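Local atomic coordinates of peptide methionine sulfoxide reductase MSRA (Corynebacterium diphtheriae, PDB entry 4D7L), a protein that reduces the S epimer of methionine sulfoxide back to methionine, in proteins and as the free amino acid, and so probably repairs proteins inactivated by oxidation. Residues A[92-98]-A[110-116]; A[54-60]-A[86-90]; A[73-77]-A[89-93]. One frame throughout, in Å; residues are numbered along the deposited sequence. Where two conformers were deposited one is given.

Contact 1 (A[92-98]-A[110-116])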
loop_
_atom_site.group_PDB
_atom_site.type_symbol
_atom_site.label_atom_id
_atom_site.label_comp_id
_atom_site.label_asym_id
_atom_site.label_seq_id
_atom_site.Cartn_x
_atom_site.Cartn_y
_atom_site.Cartn_z
ATOM N N GLY A 92 4.549 -4.340 -2.169
ATOM C CA GLY A 92 5.932 -3.983 -1.974
ATOM C C GLY A 92 6.016 -2.810 -1.027
ATOM O O GLY A 92 5.159 -2.621 -0.158
ATOM N N PHE A 93 7.046 -1.998 -1.244
ATOM C CA PHE A 93 7.494 -1.026 -0.250
ATOM C C PHE A 93 7.792 0.324 -0.879
ATOM O O PHE A 93 8.457 0.405 -1.921
ATOM C CB PHE A 93 8.761 -1.550 0.443
ATOM C CG PHE A 93 8.684 -3.018 0.795
ATOM C CD1 PHE A 93 7.788 -3.458 1.763
ATOM C CD2 PHE A 93 9.496 -3.947 0.158
ATOM C CE1 PHE A 93 7.692 -4.819 2.089
ATOM C CE2 PHE A 93 9.412 -5.306 0.477
ATOM C CZ PHE A 93 8.508 -5.735 1.451
ATOM N N ALA A 94 7.299 1.380 -0.251
ATOM C CA ALA A 94 7.598 2.731 -0.707
ATOM C C ALA A 94 7.370 3.719 0.430
ATOM O O ALA A 94 6.689 3.398 1.412
ATOM C CB ALA A 94 6.744 3.106 -1.935
ATOM N N GLY A 95 7.957 4.909 0.297
ATOM C CA GLY A 95 7.711 5.971 1.256
ATOM C C GLY A 95 8.854 6.173 2.212
ATOM O O GLY A 95 8.874 7.180 2.943
ATOM N N GLY A 96 9.765 5.196 2.233
ATOM C CA GLY A 96 10.948 5.209 3.083
ATOM C C GLY A 96 12.203 5.517 2.277
ATOM O O GLY A 96 12.129 6.168 1.245
ATOM N N ILE A 97 13.349 5.021 2.722
ATOM C CA ILE A 97 14.617 5.402 2.110
ATOM C C ILE A 97 15.450 4.191 1.634
ATOM O O ILE A 97 16.165 4.287 0.637
ATOM C CB ILE A 97 15.467 6.249 3.088
ATOM C CG1 ILE A 97 16.797 6.685 2.459
ATOM C CG2 ILE A 97 15.736 5.493 4.365
ATOM C CD1 ILE A 97 16.646 7.681 1.292
ATOM N N THR A 98 15.369 3.060 2.333
ATOM C CA THR A 98 16.226 1.901 1.995
ATOM C C THR A 98 15.963 1.404 0.570
ATOM O O THR A 98 14.816 1.106 0.242
ATOM C CB THR A 98 15.982 0.728 2.948
ATOM O OG1 THR A 98 16.265 1.130 4.300
ATOM C CG2 THR A 98 16.865 -0.457 2.555
ATOM N N ARG A 110 13.297 -0.312 10.160
ATOM C CA ARG A 110 14.493 0.525 9.924
ATOM C C ARG A 110 14.703 0.929 8.464
ATOM O O ARG A 110 15.776 1.384 8.098
ATOM C CB ARG A 110 15.723 -0.204 10.458
ATOM C CG ARG A 110 15.599 -0.422 11.966
ATOM C CD ARG A 110 16.646 -1.390 12.498
ATOM N NE ARG A 110 18.000 -0.959 12.191
ATOM C CZ ARG A 110 19.079 -1.714 12.393
ATOM N NH1 ARG A 110 18.955 -2.938 12.897
ATOM N NH2 ARG A 110 20.280 -1.249 12.078
ATOM N N THR A 111 13.658 0.807 7.646
ATOM C CA THR A 111 13.725 1.266 6.262
ATOM C C THR A 111 12.885 2.512 6.032
ATOM O O THR A 111 13.024 3.152 5.002
ATOM C CB THR A 111 13.207 0.207 5.254
ATOM O OG1 THR A 111 11.777 0.106 5.370
ATOM C CG2 THR A 111 13.873 -1.188 5.459
ATOM N N ASN A 112 11.986 2.792 6.976
ATOM C CA ASN A 112 10.960 3.848 6.890
ATOM C C ASN A 112 9.897 3.631 5.818
ATOM O O ASN A 112 8.992 4.456 5.672
ATOM C CB ASN A 112 11.615 5.230 6.697
ATOM C CG ASN A 112 12.344 5.698 7.946
ATOM O OD1 ASN A 112 12.132 5.149 9.036
ATOM N ND2 ASN A 112 13.194 6.730 7.805
ATOM N N HIS A 113 9.954 2.519 5.089
ATOM C CA HIS A 113 8.917 2.269 4.088
ATOM C C HIS A 113 7.570 1.872 4.684
ATOM O O HIS A 113 7.475 1.394 5.819
ATOM C CB HIS A 113 9.324 1.154 3.115
ATOM C CG HIS A 113 10.431 1.528 2.184
ATOM N ND1 HIS A 113 10.291 2.497 1.217
ATOM C CD2 HIS A 113 11.694 1.043 2.059
ATOM C CE1 HIS A 113 11.424 2.602 0.540
ATOM N NE2 HIS A 113 12.288 1.729 1.027
ATOM N N THR A 114 6.495 2.080 3.936
ATOM C CA THR A 114 5.226 1.516 4.369
ATOM C C THR A 114 4.815 0.447 3.358
ATOM O O THR A 114 5.278 0.437 2.210
ATOM C CB THR A 114 4.127 2.585 4.537
ATOM O OG1 THR A 114 3.056 2.046 5.326
ATOM C CG2 THR A 114 3.585 3.055 3.180
ATOM N N GLU A 115 3.969 -0.471 3.810
ATOM C CA GLU A 115 3.487 -1.564 2.975
ATOM C C GLU A 115 2.501 -1.007 1.963
ATOM O O GLU A 115 1.479 -0.429 2.340
ATOM C CB GLU A 115 2.845 -2.666 3.820
ATOM C CG GLU A 115 3.885 -3.422 4.655
ATOM C CD GLU A 115 3.342 -4.694 5.303
ATOM O OE1 GLU A 115 2.156 -5.048 5.087
ATOM O OE2 GLU A 115 4.119 -5.326 6.055
ATOM N N ILE A 116 2.824 -1.203 0.693
ATOM C CA ILE A 116 2.133 -0.552 -0.418
ATOM C C ILE A 116 1.587 -1.552 -1.409
ATOM O O ILE A 116 2.254 -2.546 -1.723
ATOM C CB ILE A 116 3.092 0.405 -1.171
ATOM C CG1 ILE A 116 3.422 1.612 -0.284
ATOM C CG2 ILE A 116 2.521 0.845 -2.548
ATOM C CD1 ILE A 116 2.212 2.555 -0.050
#
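H113 NE2 donates to the backbone oxygen of T98 at 2.7 Å, a nearly straight bond (171° at the hydrogen) with the oxygen 2° from the imidazole plane. With CG anti to its own carbonyl carbon (chi1 -70°), the ring spans the gap from A94 C and G95 N, at its ND1 edge, to T98 O at NE2. G96 CA lies over one ring face, 3.7 Å from the H113 centroid in a CH-pi contact; a CB on G96 would collide with the backbone of 111-113, so the close approach of the two chains calls for glycine. Further out, I97 N bonds T111 O almost end-on to the carbonyl, and the T98 and T111 side chains cross at about a right angle, CB to CB 3.6 Å. T111 OG1 accepts from H113 N at 3.0 Å, an ST turn. Beyond the loops the chains pair as antiparallel strands: G92 with I116 through two hydrogen bonds, A94 with T114 through one good bond (T114 N to A94 O, 2.9 Å) and one weak. On the face carrying A94, T114 and I116 the side chains reach Y160 of strand 158-161; on the other, F93 lies against Y103 and T106 of helix 103-107.

Contact 2 (A[54-60]-A[86-90]); sequences LGTLRGQ and VVYTS. With PGE (triethylene glycol), chain G.
Y88 lays its ring against the backbone of T56, L57 and R58, where loop 54-60 meets the strand at a classic beta bulge: V87 and Y88 both face V120 of strand 114-121. The Y88 side chain leaves the strand with CG anti to its backbone N (chi1 175°), which brings one face of the ring against the backbone of 57-58. Its CB passes T56 OG1 at 3.5 Å. At the ring, CG faces L57 C and R58 N, and CD1 and CE1 run past T56 O on one side, 3.3 Å from CE1. The peptide linking L57 to R58 covers a face, with R58 N 3.6 Å above the ring plane and over its centre. CD2 and CE2 meet R58 CB, while the hydroxyl lies over a face of the R58 guanidinium, too far from NH2 for a bond. The guanidinium stands almost perpendicular to the ring, planes 86° apart, and its NE forms a salt bridge with E118 on the neighbouring strand. S90 OG, at the guanidinium edge, bonds the same E118 carboxylate. L54 CD1 packs on the backbone around V87 O, 3.5 Å away. A triethylene glycol, probably from the crystallisation liquor, sits between Q60 and V87; Q60 N bonds its O2 at 3.2 Å, but other approaches are so short that its fit is doubtful. T56 OG1 donates to V87 O at 2.6 Å, in the carbonyl plane and on a lone pair.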
loop_
_atom_site.group_PDB
_atom_site.type_symbol
_atom_site.label_atom_id
_atom_site.label_comp_id
_atom_site.label_asym_id
_atom_site.label_seq_id
_atom_site.Cartn_x
_atom_site.Cartn_y
_atom_site.Cartn_z
ATOM N N LEU A 54 -5.240 -12.071 -12.182
ATOM C CA LEU A 54 -5.528 -11.228 -13.341
ATOM C C LEU A 54 -4.726 -11.634 -14.587
ATOM O O LEU A 54 -5.101 -11.306 -15.714
ATOM C CB LEU A 54 -5.254 -9.762 -12.984
ATOM C CG LEU A 54 -6.056 -9.151 -11.834
ATOM C CD1 LEU A 54 -5.664 -7.681 -11.579
ATOM C CD2 LEU A 54 -7.549 -9.255 -12.110
ATOM N N GLY A 55 -3.621 -12.342 -14.377
ATOM C CA GLY A 55 -2.828 -12.869 -15.479
ATOM C C GLY A 55 -1.974 -11.816 -16.179
ATOM O O GLY A 55 -1.425 -12.066 -17.255
ATOM N N THR A 56 -1.829 -10.652 -15.551
ATOM C CA THR A 56 -1.177 -9.516 -16.209
ATOM C C THR A 56 0.192 -9.168 -15.624
ATOM O O THR A 56 0.568 -9.666 -14.553
ATOM C CB THR A 56 -2.082 -8.265 -16.129
ATOM O OG1 THR A 56 -2.493 -8.076 -14.769
ATOM C CG2 THR A 56 -3.330 -8.464 -17.000
ATOM N N LEU A 57 0.935 -8.310 -16.328
ATOM C CA LEU A 57 2.104 -7.631 -15.737
ATOM C C LEU A 57 1.915 -6.135 -15.860
ATOM O O LEU A 57 1.014 -5.724 -16.553
ATOM C CB LEU A 57 3.398 -8.042 -16.427
ATOM C CG LEU A 57 3.886 -9.459 -16.165
ATOM C CD1 LEU A 57 4.974 -9.838 -17.170
ATOM C CD2 LEU A 57 4.375 -9.579 -14.718
ATOM N N ARG A 58 2.750 -5.307 -15.230
ATOM C CA ARG A 58 2.515 -3.858 -15.309
ATOM C C ARG A 58 2.859 -3.352 -16.709
ATOM O O ARG A 58 3.467 -4.066 -17.503
ATOM C CB ARG A 58 3.333 -3.095 -14.255
ATOM C CG ARG A 58 4.815 -2.865 -14.619
ATOM C CD ARG A 58 5.530 -2.019 -13.571
ATOM N NE ARG A 58 5.324 -2.529 -12.210
ATOM C CZ ARG A 58 6.148 -3.372 -11.596
ATOM N NH1 ARG A 58 7.255 -3.782 -12.210
ATOM N NH2 ARG A 58 5.879 -3.786 -10.365
ATOM N N GLY A 59 2.416 -2.146 -17.037
ATOM C CA GLY A 59 2.838 -1.504 -18.272
ATOM C C GLY A 59 1.929 -1.590 -19.480
ATOM O O GLY A 59 2.387 -1.412 -20.604
ATOM N N GLN A 60 0.630 -1.765 -19.256
ATOM C CA GLN A 60 -0.314 -1.826 -20.364
ATOM C C GLN A 60 -0.583 -0.404 -20.777
ATOM O O GLN A 60 -0.814 0.449 -19.921
ATOM C CB GLN A 60 -1.637 -2.498 -19.991
ATOM C CG GLN A 60 -2.764 -2.260 -21.015
ATOM C CD GLN A 60 -4.169 -2.599 -20.495
ATOM O OE1 GLN A 60 -4.387 -3.666 -19.909
ATOM N NE2 GLN A 60 -5.118 -1.690 -20.694
ATOM N N VAL A 86 -9.421 -2.391 -12.261
ATOM C CA VAL A 86 -8.017 -2.595 -11.869
ATOM C C VAL A 86 -7.468 -3.722 -12.724
ATOM O O VAL A 86 -8.097 -4.768 -12.839
ATOM C CB VAL A 86 -7.886 -2.913 -10.372
ATOM C CG1 VAL A 86 -6.451 -3.362 -10.016
ATOM C CG2 VAL A 86 -8.291 -1.688 -9.548
ATOM N N VAL A 87 -6.353 -3.497 -13.403
ATOM C CA VAL A 87 -5.912 -4.490 -14.388
ATOM C C VAL A 87 -4.639 -5.230 -13.968
ATOM O O VAL A 87 -4.330 -6.269 -14.535
ATOM C CB VAL A 87 -5.691 -3.851 -15.781
ATOM C CG1 VAL A 87 -7.023 -3.398 -16.366
ATOM C CG2 VAL A 87 -4.726 -2.701 -15.699
ATOM N N TYR A 88 -3.933 -4.700 -12.972
ATOM C CA TYR A 88 -2.745 -5.345 -12.401
ATOM C C TYR A 88 -2.529 -4.803 -10.994
ATOM O O TYR A 88 -2.803 -3.623 -10.733
ATOM C CB TYR A 88 -1.500 -5.085 -13.262
ATOM C CG TYR A 88 -0.193 -5.611 -12.678
ATOM C CD1 TYR A 88 0.153 -6.954 -12.800
ATOM C CD2 TYR A 88 0.693 -4.761 -12.002
ATOM C CE1 TYR A 88 1.358 -7.446 -12.266
ATOM C CE2 TYR A 88 1.896 -5.237 -11.460
ATOM C CZ TYR A 88 2.227 -6.578 -11.610
ATOM O OH TYR A 88 3.408 -7.074 -11.083
ATOM N N THR A 89 -2.048 -5.651 -10.091
ATOM C CA THR A 89 -1.576 -5.185 -8.786
ATOM C C THR A 89 -0.262 -5.876 -8.400
ATOM O O THR A 89 0.071 -6.939 -8.934
ATOM C CB THR A 89 -2.590 -5.453 -7.641
ATOM O OG1 THR A 89 -2.737 -6.868 -7.460
ATOM C CG2 THR A 89 -3.952 -4.806 -7.925
ATOM N N SER A 90 0.481 -5.269 -7.485
ATOM C CA SER A 90 1.586 -5.964 -6.811
ATOM C C SER A 90 1.707 -5.391 -5.409
ATOM O O SER A 90 1.067 -4.382 -5.098
ATOM C CB SER A 90 2.914 -5.818 -7.582
ATOM O OG SER A 90 3.442 -4.500 -7.462
HETATM C C1 PGE G . -2.699 -4.800 -17.481
HETATM O O1 PGE G . -3.043 -5.234 -18.782
HETATM C C2 PGE G . -1.219 -4.571 -17.542
HETATM O O2 PGE G . -0.758 -3.383 -16.922
#

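Contact 3 (A[73-77]-A[89-93]); sequences YWGAE and TSVGF
V91 presents its CB squarely to the face of the Y73 ring, 3.7 Å from the centroid and only 12° off the ring normal, a CH-pi contact centred on the aromatic. The two side chains cross at about a right angle: CG1 of V91 reaches back to Y73 CB, and CG2 reaches forward to CE1 and CZ. Y73 holds its CG between the backbone N and the carbonyl carbon (chi1 51°), and this swings the ring out along the strand toward F93. There the two rings meet obliquely, planes at 40°, with Y73 CE2 3.7 Å from F93 CE1; G92 O sits near the same edge of the tyrosine. Helix 73-81 packs on strand 86-94, the short segments running nearly antiparallel, and completes a split beta-alpha-beta crossover in which strands 64-69 and 86-94 are parallel and strand 114-121 lies between them. The helix starts just after C72, the predicted active-site residue, which is disulfide-bonded to C226 in this crystal. One helical turn on from Y73, E77 crosses V91 at about a right angle, its CB 3.5 Å from V91 CG1. The extended chain then brings OE2 to T89 OG1, which donates at 2.6 Å to the anti side of the carboxylate. H51 NE2 also bonds T89 OG1, while E77 OE1 takes the backbone N of Q216.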
loop_
_atom_site.group_PDB
_atom_site.type_symbol
_atom_site.label_atom_id
_atom_site.label_comp_id
_atom_site.label_asym_id
_atom_site.label_seq_id
_atom_site.Cartn_x
_atom_site.Cartn_y
_atom_site.Cartn_z
ATOM N N TYR A 73 -0.519 -5.437 3.583
ATOM C CA TYR A 73 -0.769 -5.400 2.137
ATOM C C TYR A 73 -1.399 -6.678 1.530
ATOM O O TYR A 73 -1.838 -6.649 0.393
ATOM C CB TYR A 73 0.456 -4.986 1.300
ATOM C CG TYR A 73 1.783 -5.690 1.505
ATOM C CD1 TYR A 73 1.848 -7.068 1.679
ATOM C CD2 TYR A 73 2.968 -5.012 1.221
ATOM C CE1 TYR A 73 3.071 -7.720 1.777
ATOM C CE2 TYR A 73 4.194 -5.652 1.279
ATOM C CZ TYR A 73 4.240 -7.010 1.552
ATOM O OH TYR A 73 5.463 -7.653 1.592
ATOM N N TRP A 74 -1.393 -7.817 2.227
ATOM C CA TRP A 74 -2.018 -9.009 1.657
ATOM C C TRP A 74 -3.512 -8.776 1.439
ATOM O O TRP A 74 -4.045 -9.053 0.370
ATOM C CB TRP A 74 -1.857 -10.210 2.571
ATOM C CG TRP A 74 -0.458 -10.668 2.789
ATOM C CD1 TRP A 74 0.651 -10.413 2.017
ATOM C CD2 TRP A 74 -0.024 -11.465 3.881
ATOM N NE1 TRP A 74 1.762 -11.029 2.577
ATOM C CE2 TRP A 74 1.365 -11.682 3.722
ATOM C CE3 TRP A 74 -0.681 -12.033 4.984
ATOM C CZ2 TRP A 74 2.101 -12.450 4.619
ATOM C CZ3 TRP A 74 0.056 -12.798 5.886
ATOM C CH2 TRP A 74 1.432 -12.998 5.696
ATOM N N GLY A 75 -4.177 -8.270 2.470
ATOM C CA GLY A 75 -5.607 -8.019 2.391
ATOM C C GLY A 75 -5.882 -6.864 1.459
ATOM O O GLY A 75 -6.856 -6.864 0.718
ATOM N N ALA A 76 -5.022 -5.856 1.518
ATOM C CA ALA A 76 -5.182 -4.702 0.663
ATOM C C ALA A 76 -5.032 -5.081 -0.805
ATOM O O ALA A 76 -5.763 -4.574 -1.642
ATOM C CB ALA A 76 -4.162 -3.622 1.047
ATOM N N GLU A 77 -4.091 -5.969 -1.130
ATOM C CA GLU A 77 -3.905 -6.306 -2.548
ATOM C C GLU A 77 -5.144 -7.003 -3.102
ATOM O O GLU A 77 -5.562 -6.747 -4.237
ATOM C CB GLU A 77 -2.677 -7.206 -2.785
ATOM C CG GLU A 77 -2.220 -7.096 -4.280
ATOM C CD GLU A 77 -1.354 -8.257 -4.792
ATOM O OE1 GLU A 77 -0.910 -9.120 -3.995
ATOM O OE2 GLU A 77 -1.108 -8.302 -6.018
ATOM N N THR A 89 -2.048 -5.651 -10.091
ATOM C CA THR A 89 -1.576 -5.185 -8.786
ATOM C C THR A 89 -0.262 -5.876 -8.400
ATOM O O THR A 89 0.071 -6.939 -8.934
ATOM C CB THR A 89 -2.590 -5.453 -7.641
ATOM O OG1 THR A 89 -2.737 -6.868 -7.460
ATOM C CG2 THR A 89 -3.952 -4.806 -7.925
ATOM N N SER A 90 0.481 -5.269 -7.485
ATOM C CA SER A 90 1.586 -5.964 -6.811
ATOM C C SER A 90 1.707 -5.391 -5.409
ATOM O O SER A 90 1.067 -4.382 -5.098
ATOM C CB SER A 90 2.914 -5.818 -7.582
ATOM O OG SER A 90 3.442 -4.500 -7.462
ATOM N N VAL A 91 2.497 -6.044 -4.567
ATOM C CA VAL A 91 2.777 -5.524 -3.241
ATOM C C VAL A 91 4.257 -5.285 -3.043
ATOM O O VAL A 91 5.134 -5.916 -3.674
ATOM C CB VAL A 91 2.271 -6.462 -2.117
ATOM C CG1 VAL A 91 0.739 -6.509 -2.143
ATOM C CG2 VAL A 91 2.872 -7.869 -2.248
ATOM N N GLY A 92 4.549 -4.340 -2.169
ATOM C CA GLY A 92 5.932 -3.983 -1.974
ATOM C C GLY A 92 6.016 -2.810 -1.027
ATOM O O GLY A 92 5.159 -2.621 -0.158
ATOM N N PHE A 93 7.046 -1.998 -1.244
ATOM C CA PHE A 93 7.494 -1.026 -0.250
ATOM C C PHE A 93 7.792 0.324 -0.879
ATOM O O PHE A 93 8.457 0.405 -1.921
ATOM C CB PHE A 93 8.761 -1.550 0.443
ATOM C CG PHE A 93 8.684 -3.018 0.795
ATOM C CD1 PHE A 93 7.788 -3.458 1.763
ATOM C CD2 PHE A 93 9.496 -3.947 0.158
ATOM C CE1 PHE A 93 7.692 -4.819 2.089
ATOM C CE2 PHE A 93 9.412 -5.306 0.477
ATOM C CZ PHE A 93 8.508 -5.735 1.451
#

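Following the chain from its N terminus, residues 54-60 wait through strand 64-69 and helix 73-81 until residues 86-90 arrive to close contact 2. Contact 3 opens within that span, at 73-77, and closes on 89-93, overlapping the end of contact 2 at T89 and S90 and running three residues past it. Contact 1 then begins where contact 3 ends, at G92 and F93, and closes a short excursion through helix 103-107 when strand 114-121 starts. Strand 86-94 is therefore common to all three, tied to a loop, to a helix and to its sheet neighbour. E115 OE1 probably accepts from Y73 N at 3.1 Å, coupling contacts 1 and 3.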